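Local coordinates for Lin1840 protein (Listeria innocua serovar 6a, PDB 4ZOA), which is a family 3 glycosyl hydrolase that probably removes terminal, non-reducing beta-D-glucosyl residues as beta-D-glucose, at residues A[192-197]-A[218-223]; A[58-63]-A[86-91]. The protein carries 1 engineered substitution. One frame throughout, in Å; residues are numbered along the deposited sequence.

Contact 1 of 2, residues A[192-197]-A[218-223]; sequences HFAAYG and NYLPAY. With IFM (5-hydroxymethyl-3,4-dihydroxypiperidine), chain C.
The ring of Y223 packs against F193 and A194, with its hydroxyl beside A195 N, and here the packing is tight. CD1 of F193 lies over one face of that ring, 3.7 Å from Y223 CD2, in an offset edge-to-face pair with centroids 5.2 Å apart and planes at 68°. F193 takes this position with CG anti to its backbone N (chi1 -157°), which swings the ring in toward 218-223. The CB of A194 reaches Y223 CE2 at 3.7 Å and L220 CD2 at 3.8 Å; a methyl suits a place wedged between a ring and a leucine branch. Beyond it the fit is looser: Y219 CD2 merely grazes A195 CB, at 4.1 Å, though this side too is buried.

Polarity enters at the phenol. Its main partner is D140 OD1, which is shared with the backbone N of H192. From the loop, A195 N donates to Y223 OH over 3.1 Å, at the ring edge and near its plane, with an N-H...O angle of 160°. H192 sets out away from 218-223, and its NE2 is hydrogen-bonded to O3 of the piperidine at 2.7 Å, while Y196 covers one face of the imidazole. The chemistry thus implies that the Y223 hydroxyl, with D140, ties the backbone at A195 and H192, next to the histidine side chain that binds the ligand, to helix 221-228.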
ATOM      1  N   HIS A 192      16.146  10.318   4.336  1.00 11.08           N
ATOM      2  CA  HIS A 192      15.958  10.011   5.722  1.00 10.45           C
ATOM      3  C   HIS A 192      16.112   8.497   5.887  1.00 10.54           C
ATOM      4  O   HIS A 192      15.357   7.723   5.293  1.00 11.17           O
ATOM      5  CB  HIS A 192      14.516  10.391   6.162  1.00 10.07           C
ATOM      6  CG  HIS A 192      14.138  11.814   5.907  1.00 10.55           C
ATOM      7  ND1 HIS A 192      13.632  12.241   4.696  1.00  9.65           N
ATOM      8  CD2 HIS A 192      14.135  12.902   6.722  1.00 11.74           C
ATOM      9  CE1 HIS A 192      13.375  13.526   4.758  1.00 11.12           C
ATOM     10  NE2 HIS A 192      13.672  13.952   5.974  1.00 12.77           N
ATOM     11  N   PHE A 193      17.077   8.055   6.670  1.00 11.05           N
ATOM     12  CA  PHE A 193      17.460   6.621   6.704  1.00  9.84           C
ATOM     13  C   PHE A 193      16.511   5.861   7.632  1.00 10.43           C
ATOM     14  O   PHE A 193      16.544   6.098   8.830  1.00 11.64           O
ATOM     15  CB  PHE A 193      18.884   6.478   7.202  1.00  9.48           C
ATOM     16  CG  PHE A 193      19.571   5.191   6.772  1.00  9.02           C
ATOM     17  CD1 PHE A 193      19.997   5.031   5.461  1.00  9.87           C
ATOM     18  CD2 PHE A 193      19.790   4.184   7.670  1.00  8.82           C
ATOM     19  CE1 PHE A 193      20.611   3.873   5.043  1.00  8.87           C
ATOM     20  CE2 PHE A 193      20.373   3.032   7.274  1.00  9.64           C
ATOM     21  CZ  PHE A 193      20.799   2.868   5.965  1.00  9.46           C
ATOM     22  N   ALA A 194      15.621   4.984   7.143  1.00  9.21           N
ATOM     23  CA  ALA A 194      15.424   4.615   5.760  1.00  9.51           C
ATOM     24  C   ALA A 194      13.936   4.407   5.457  1.00  8.89           C
ATOM     25  O   ALA A 194      13.138   4.143   6.374  1.00  7.16           O
ATOM     26  CB  ALA A 194      16.211   3.324   5.414  1.00  9.32           C
ATOM     27  N   ALA A 195      13.632   4.479   4.154  1.00  8.62           N
ATOM     28  CA  ALA A 195      12.373   3.950   3.549  1.00  8.39           C
ATOM     29  C   ALA A 195      11.109   4.779   3.932  1.00  7.98           C
ATOM     30  O   ALA A 195      10.001   4.317   3.900  1.00  7.38           O
ATOM     31  CB  ALA A 195      12.205   2.495   3.955  1.00  8.44           C
ATOM     32  N   TYR A 196      11.337   6.018   4.298  1.00  7.95           N
ATOM     33  CA  TYR A 196      10.295   6.953   4.847  1.00  9.12           C
ATOM     34  C   TYR A 196       9.137   7.216   3.838  1.00  9.59           C
ATOM     35  O   TYR A 196       7.973   7.379   4.221  1.00  9.64           O
ATOM     36  CB  TYR A 196      11.042   8.283   5.241  1.00  8.81           C
ATOM     37  CG  TYR A 196      10.263   9.506   5.725  1.00  8.59           C
ATOM     38  CD1 TYR A 196       9.205   9.394   6.640  1.00  9.01           C
ATOM     39  CD2 TYR A 196      10.700  10.765   5.428  1.00  7.88           C
ATOM     40  CE1 TYR A 196       8.526  10.513   7.107  1.00  7.64           C
ATOM     41  CE2 TYR A 196      10.058  11.891   5.937  1.00  8.44           C
ATOM     42  CZ  TYR A 196       8.952  11.755   6.759  1.00  8.12           C
ATOM     43  OH  TYR A 196       8.267  12.849   7.240  1.00  9.32           O
ATOM     44  N   GLY A 197       9.509   7.242   2.557  1.00  9.03           N
ATOM     45  CA  GLY A 197       8.643   7.507   1.452  1.00  8.66           C
ATOM     46  C   GLY A 197       7.617   6.428   1.208  1.00  8.56           C
ATOM     47  O   GLY A 197       6.777   6.600   0.351  1.00  9.03           O
ATOM     48  N   ASN A 218      15.330  -2.106  -3.537  1.00  9.62           N
ATOM     49  CA  ASN A 218      14.814  -0.784  -4.112  1.00  9.08           C
ATOM     50  C   ASN A 218      14.947   0.440  -3.185  1.00  9.68           C
ATOM     51  O   ASN A 218      15.220   1.545  -3.643  1.00 10.13           O
ATOM     52  CB  ASN A 218      13.376  -0.976  -4.483  1.00  8.67           C
ATOM     53  CG  ASN A 218      13.229  -1.877  -5.691  1.00  8.89           C
ATOM     54  OD1 ASN A 218      13.982  -1.748  -6.662  1.00 10.25           O
ATOM     55  ND2 ASN A 218      12.325  -2.811  -5.618  1.00  7.68           N
ATOM     56  N   TYR A 219      14.839   0.213  -1.869  1.00 10.24           N
ATOM     57  CA  TYR A 219      14.762   1.288  -0.871  1.00 11.03           C
ATOM     58  C   TYR A 219      16.145   1.804  -0.361  1.00 12.54           C
ATOM     59  O   TYR A 219      16.272   2.986  -0.081  1.00 11.96           O
ATOM     60  CB  TYR A 219      13.788   0.867   0.300  1.00 11.44           C
ATOM     61  CG  TYR A 219      12.367   0.947  -0.194  1.00 11.24           C
ATOM     62  CD1 TYR A 219      11.802  -0.073  -0.955  1.00 12.91           C
ATOM     63  CD2 TYR A 219      11.634   2.108  -0.045  1.00 10.74           C
ATOM     64  CE1 TYR A 219      10.517   0.060  -1.489  1.00 11.68           C
ATOM     65  CE2 TYR A 219      10.403   2.251  -0.574  1.00  8.46           C
ATOM     66  CZ  TYR A 219       9.850   1.218  -1.266  1.00  9.87           C
ATOM     67  OH  TYR A 219       8.630   1.390  -1.810  1.00  9.80           O
ATOM     68  N   LEU A 220      17.162   0.940  -0.217  1.00 12.02           N
ATOM     69  CA  LEU A 220      18.474   1.365   0.264  1.00 12.02           C
ATOM     70  C   LEU A 220      19.474   1.868  -0.833  1.00 13.08           C
ATOM     71  O   LEU A 220      20.387   2.614  -0.511  1.00 14.59           O
ATOM     72  CB  LEU A 220      19.137   0.246   1.095  1.00 12.83           C
ATOM     73  CG  LEU A 220      18.407  -0.257   2.324  1.00 12.47           C
ATOM     74  CD1 LEU A 220      19.119  -1.422   2.986  1.00 12.60           C
ATOM     75  CD2 LEU A 220      18.277   0.888   3.296  1.00 11.95           C
ATOM     76  N   PRO A 221      19.322   1.441  -2.102  1.00 12.07           N
ATOM     77  CA  PRO A 221      20.515   1.689  -2.894  1.00 12.51           C
ATOM     78  C   PRO A 221      20.902   3.178  -2.995  1.00 14.79           C
ATOM     79  O   PRO A 221      22.074   3.486  -3.046  1.00 14.71           O
ATOM     80  CB  PRO A 221      20.172   1.098  -4.265  1.00 12.22           C
ATOM     81  CG  PRO A 221      19.141   0.016  -4.020  1.00 11.65           C
ATOM     82  CD  PRO A 221      18.418   0.458  -2.745  1.00 13.50           C
ATOM     83  N   ALA A 222      19.938   4.111  -3.030  1.00 15.35           N
ATOM     84  CA  ALA A 222      20.313   5.485  -3.245  1.00 12.59           C
ATOM     85  C   ALA A 222      21.018   6.029  -2.043  1.00 11.14           C
ATOM     86  O   ALA A 222      21.935   6.805  -2.186  1.00 15.72           O
ATOM     87  CB  ALA A 222      19.110   6.361  -3.648  1.00 12.09           C
ATOM     88  N   TYR A 223      20.614   5.685  -0.840  1.00 10.90           N
ATOM     89  CA  TYR A 223      21.372   6.198   0.297  1.00 13.21           C
ATOM     90  C   TYR A 223      22.819   5.669   0.173  1.00 13.76           C
ATOM     91  O   TYR A 223      23.812   6.370   0.493  1.00 12.96           O
ATOM     92  CB  TYR A 223      20.818   5.752   1.664  1.00 12.74           C
ATOM     93  CG  TYR A 223      19.346   5.917   1.874  1.00 11.31           C
ATOM     94  CD1 TYR A 223      18.764   7.181   1.917  1.00 10.34           C
ATOM     95  CD2 TYR A 223      18.528   4.796   2.031  1.00 11.83           C
ATOM     96  CE1 TYR A 223      17.421   7.353   2.118  1.00 10.12           C
ATOM     97  CE2 TYR A 223      17.144   4.969   2.242  1.00 10.77           C
ATOM     98  CZ  TYR A 223      16.619   6.253   2.258  1.00  9.43           C
ATOM     99  OH  TYR A 223      15.298   6.440   2.421  1.00  9.06           O
TER
HETATM  100  O4  IFM C 801      15.706  18.145   7.304  1.00  7.86           O
HETATM  101  C4  IFM C 801      14.454  18.151   7.978  1.00  8.99           C
HETATM  102  C3  IFM C 801      13.734  16.831   7.738  1.00  9.29           C
HETATM  103  O3  IFM C 801      13.675  16.636   6.341  1.00  8.35           O
HETATM  104  C2  IFM C 801      12.368  16.700   8.455  1.00  9.65           C
HETATM  105  N   IFM C 801      12.421  17.133   9.847  1.00  9.88           N
HETATM  106  C1  IFM C 801      13.195  18.329  10.129  1.00  9.80           C
HETATM  107  C5  IFM C 801      14.590  18.266   9.489  1.00  9.68           C
HETATM  108  C6  IFM C 801      15.479  19.469   9.911  1.00 10.04           C
HETATM  109  O6  IFM C 801      14.791  20.690   9.742  1.00 10.82           O

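Contact 2 of 2, residues A[58-63]-A[86-91]; sequences GSVLGS and LVFMAD. With IFM (5-hydroxymethyl-3,4-dihydroxypiperidine), chain C.
V87 O is gripped by two donors from the neighbouring strand: V60 N at 2.9 Å, tilted 17° from the carbonyl plane, and S59 OG, also at 2.9 Å but well above that plane. Having OG anti to its backbone N (chi1 171°) brings the S59 hydroxyl over this carbonyl; a serine suits the place because its hydroxyl can do two jobs, giving its proton to V87 O while accepting from Q24 NE2, its main partner. The parallel ladder continues with M89 N to V60 O at 2.8 Å and G62 N to M89 O at 3.0 Å, the latter carbonyl also taking a water that bridges to S63 N. Glycine fits position 62, whose positive phi would press a CB against the preceding carbonyl.

On the face bearing V60 and F88, V60 CB sits over the phenyl ring in a CH-pi contact, 4.0 Å from its centroid, and S63 CB meets the ring's edge. Past the strand end, D91 accepts from the piperidine through both oxygens, OD1 from O4 and OD2 from O6 at 2.6 Å, while L61 CD1 packs against C6 of the piperidine. The two strands belong to a beta-alpha-beta unit: helix 66-79 connects them and packs against L86 and F88, while strands 23-25 and 133-134 flank the pair.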
ATOM      1  N   GLY A  58      26.478  20.683  21.132  1.00 21.28           N
ATOM      2  CA  GLY A  58      27.243  20.314  19.958  1.00 20.19           C
ATOM      3  C   GLY A  58      26.930  21.081  18.690  1.00 19.97           C
ATOM      4  O   GLY A  58      27.851  21.323  17.880  1.00 18.27           O
ATOM      5  N   SER A  59      25.660  21.438  18.458  1.00 19.78           N
ATOM      6  CA  SER A  59      25.312  21.952  17.125  1.00 16.87           C
ATOM      7  C   SER A  59      24.128  22.880  17.140  1.00 14.28           C
ATOM      8  O   SER A  59      23.258  22.732  17.982  1.00 13.75           O
ATOM      9  CB  SER A  59      25.066  20.746  16.176  1.00 17.12           C
ATOM     10  OG  SER A  59      24.534  21.069  14.896  1.00 15.26           O
ATOM     11  N   VAL A  60      24.098  23.772  16.146  1.00 13.85           N
ATOM     12  CA  VAL A  60      22.979  24.632  15.877  1.00 17.35           C
ATOM     13  C   VAL A  60      22.361  24.284  14.545  1.00 20.62           C
ATOM     14  O   VAL A  60      23.083  24.046  13.580  1.00 17.71           O
ATOM     15  CB  VAL A  60      23.382  26.092  15.703  1.00 20.08           C
ATOM     16  CG1 VAL A  60      22.152  26.943  15.366  1.00 21.05           C
ATOM     17  CG2 VAL A  60      24.056  26.626  16.972  1.00 21.43           C
ATOM     18  N   LEU A  61      21.022  24.262  14.508  1.00 21.89           N
ATOM     19  CA  LEU A  61      20.299  24.050  13.277  1.00 22.48           C
ATOM     20  C   LEU A  61      19.358  25.213  13.062  1.00 16.33           C
ATOM     21  O   LEU A  61      18.630  25.635  13.947  1.00 14.02           O
ATOM     22  CB  LEU A  61      19.553  22.690  13.268  1.00 29.19           C
ATOM     23  CG  LEU A  61      18.022  22.632  13.106  1.00 26.72           C
ATOM     24  CD1 LEU A  61      17.461  21.289  12.616  1.00 23.40           C
ATOM     25  CD2 LEU A  61      17.462  22.977  14.462  1.00 29.73           C
ATOM     26  N   GLY A  62      19.400  25.717  11.855  1.00 13.10           N
ATOM     27  CA  GLY A  62      18.435  26.684  11.424  1.00 17.96           C
ATOM     28  C   GLY A  62      18.814  28.143  11.647  1.00 19.20           C
ATOM     29  O   GLY A  62      17.912  28.964  11.791  1.00 21.84           O
ATOM     30  N   SER A  63      20.116  28.476  11.668  1.00 20.08           N
ATOM     31  CA  SER A  63      20.577  29.895  11.754  1.00 22.29           C
ATOM     32  C   SER A  63      19.989  30.699  10.578  1.00 22.48           C
ATOM     33  O   SER A  63      19.799  30.122   9.493  1.00 20.76           O
ATOM     34  CB  SER A  63      22.119  30.009  11.784  1.00 23.30           C
ATOM     35  OG  SER A  63      22.584  31.304  11.390  1.00 26.40           O
ATOM     36  N   LEU A  86      30.785  25.304  17.602  1.00 25.00           N
ATOM     37  CA  LEU A  86      29.497  24.729  17.202  1.00 23.58           C
ATOM     38  C   LEU A  86      29.553  24.409  15.709  1.00 24.96           C
ATOM     39  O   LEU A  86      30.146  25.185  14.943  1.00 23.58           O
ATOM     40  CB  LEU A  86      28.378  25.728  17.386  1.00 21.71           C
ATOM     41  CG  LEU A  86      28.003  26.095  18.813  1.00 23.88           C
ATOM     42  CD1 LEU A  86      27.257  27.409  18.889  1.00 23.05           C
ATOM     43  CD2 LEU A  86      27.205  24.965  19.457  1.00 24.55           C
ATOM     44  N   VAL A  87      28.942  23.297  15.297  1.00 20.93           N
ATOM     45  CA  VAL A  87      28.699  23.072  13.852  1.00 20.64           C
ATOM     46  C   VAL A  87      27.265  23.538  13.559  1.00 21.16           C
ATOM     47  O   VAL A  87      26.352  23.297  14.364  1.00 20.88           O
ATOM     48  CB  VAL A  87      28.977  21.610  13.387  1.00 20.34           C
ATOM     49  CG1 VAL A  87      28.173  20.604  14.225  1.00 20.43           C
ATOM     50  CG2 VAL A  87      28.743  21.431  11.877  1.00 19.92           C
ATOM     51  N   PHE A  88      27.127  24.259  12.439  1.00 20.17           N
ATOM     52  CA  PHE A  88      25.880  24.886  11.975  1.00 19.13           C
ATOM     53  C   PHE A  88      25.288  24.174  10.762  1.00 20.88           C
ATOM     54  O   PHE A  88      25.914  24.076   9.688  1.00 16.52           O
ATOM     55  CB  PHE A  88      26.121  26.322  11.606  1.00 18.12           C
ATOM     56  CG  PHE A  88      26.236  27.220  12.792  1.00 22.38           C
ATOM     57  CD1 PHE A  88      27.418  27.278  13.527  1.00 27.18           C
ATOM     58  CD2 PHE A  88      25.172  28.014  13.198  1.00 23.07           C
ATOM     59  CE1 PHE A  88      27.522  28.143  14.644  1.00 24.95           C
ATOM     60  CE2 PHE A  88      25.293  28.879  14.293  1.00 21.61           C
ATOM     61  CZ  PHE A  88      26.464  28.931  15.009  1.00 21.73           C
ATOM     62  N   MET A  89      24.074  23.663  10.953  1.00 22.24           N
ATOM     63  CA  MET A  89      23.385  22.883   9.917  1.00 20.78           C
ATOM     64  C   MET A  89      22.116  23.592   9.470  1.00 21.08           C
ATOM     65  O   MET A  89      21.508  24.392  10.213  1.00 18.07           O
ATOM     66  CB  MET A  89      23.072  21.463  10.392  1.00 21.72           C
ATOM     67  CG  MET A  89      24.199  20.795  11.155  1.00 19.92           C
ATOM     68  SD  MET A  89      24.011  19.022  11.239  1.00 17.49           S
ATOM     69  CE  MET A  89      25.299  18.752  12.437  1.00 20.34           C
ATOM     70  N   ALA A  90      21.729  23.284   8.238  1.00 22.52           N
ATOM     71  CA  ALA A  90      20.641  23.992   7.603  1.00 16.89           C
ATOM     72  C   ALA A  90      19.970  23.126   6.533  1.00 15.23           C
ATOM     73  O   ALA A  90      20.615  22.278   5.888  1.00 11.87           O
ATOM     74  CB  ALA A  90      21.166  25.250   6.970  1.00 15.60           C
ATOM     75  N   ASP A  91      18.697  23.429   6.319  1.00 14.31           N
ATOM     76  CA  ASP A  91      17.922  22.834   5.237  1.00 15.26           C
ATOM     77  C   ASP A  91      18.126  23.586   3.937  1.00 13.04           C
ATOM     78  O   ASP A  91      17.470  24.601   3.662  1.00 12.71           O
ATOM     79  CB  ASP A  91      16.424  22.834   5.647  1.00 15.69           C
ATOM     80  CG  ASP A  91      16.137  21.817   6.712  1.00 15.29           C
ATOM     81  OD1 ASP A  91      16.431  20.640   6.469  1.00 15.94           O
ATOM     82  OD2 ASP A  91      15.637  22.163   7.792  1.00 17.55           O
TER
HETATM   83  O4  IFM C 801      15.706  18.145   7.304  1.00  7.86           O
HETATM   84  C4  IFM C 801      14.454  18.151   7.978  1.00  8.99           C
HETATM   85  C3  IFM C 801      13.734  16.831   7.738  1.00  9.29           C
HETATM   86  O3  IFM C 801      13.675  16.636   6.341  1.00  8.35           O
HETATM   87  C2  IFM C 801      12.368  16.700   8.455  1.00  9.65           C
HETATM   88  N   IFM C 801      12.421  17.133   9.847  1.00  9.88           N
HETATM   89  C1  IFM C 801      13.195  18.329  10.129  1.00  9.80           C
HETATM   90  C5  IFM C 801      14.590  18.266   9.489  1.00  9.68           C
HETATM   91  C6  IFM C 801      15.479  19.469   9.911  1.00 10.04           C
HETATM   92  O6  IFM C 801      14.791  20.690   9.742  1.00 10.82           O
HETATM   93  O   HOH W   1      22.453  26.933  10.451  1.00 19.24           O

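How the contacts relate
Both contacts belong to the N-terminal, TIM-barrel-like domain and reach the same parallel sheet, in which strand 133-134 separates strand 87-90 from strand 187-193. Contact 2 joins two adjacent strands, whereas contact 1 joins a strand end and its following loop to helices 212-219 and 221-228. Along the chain they come in series, contact 2 closing before contact 1 opens. Their centres are 24 Å apart and their nearest atoms about 7 Å, so they do not touch directly. The bound piperidine links them, gripped from both contacts and also by D270, T40 and K191; residues at or just beyond the ends of barrel strands, with loop residues, thus converge on one ligand site, consistent with beta-glucosidase activity.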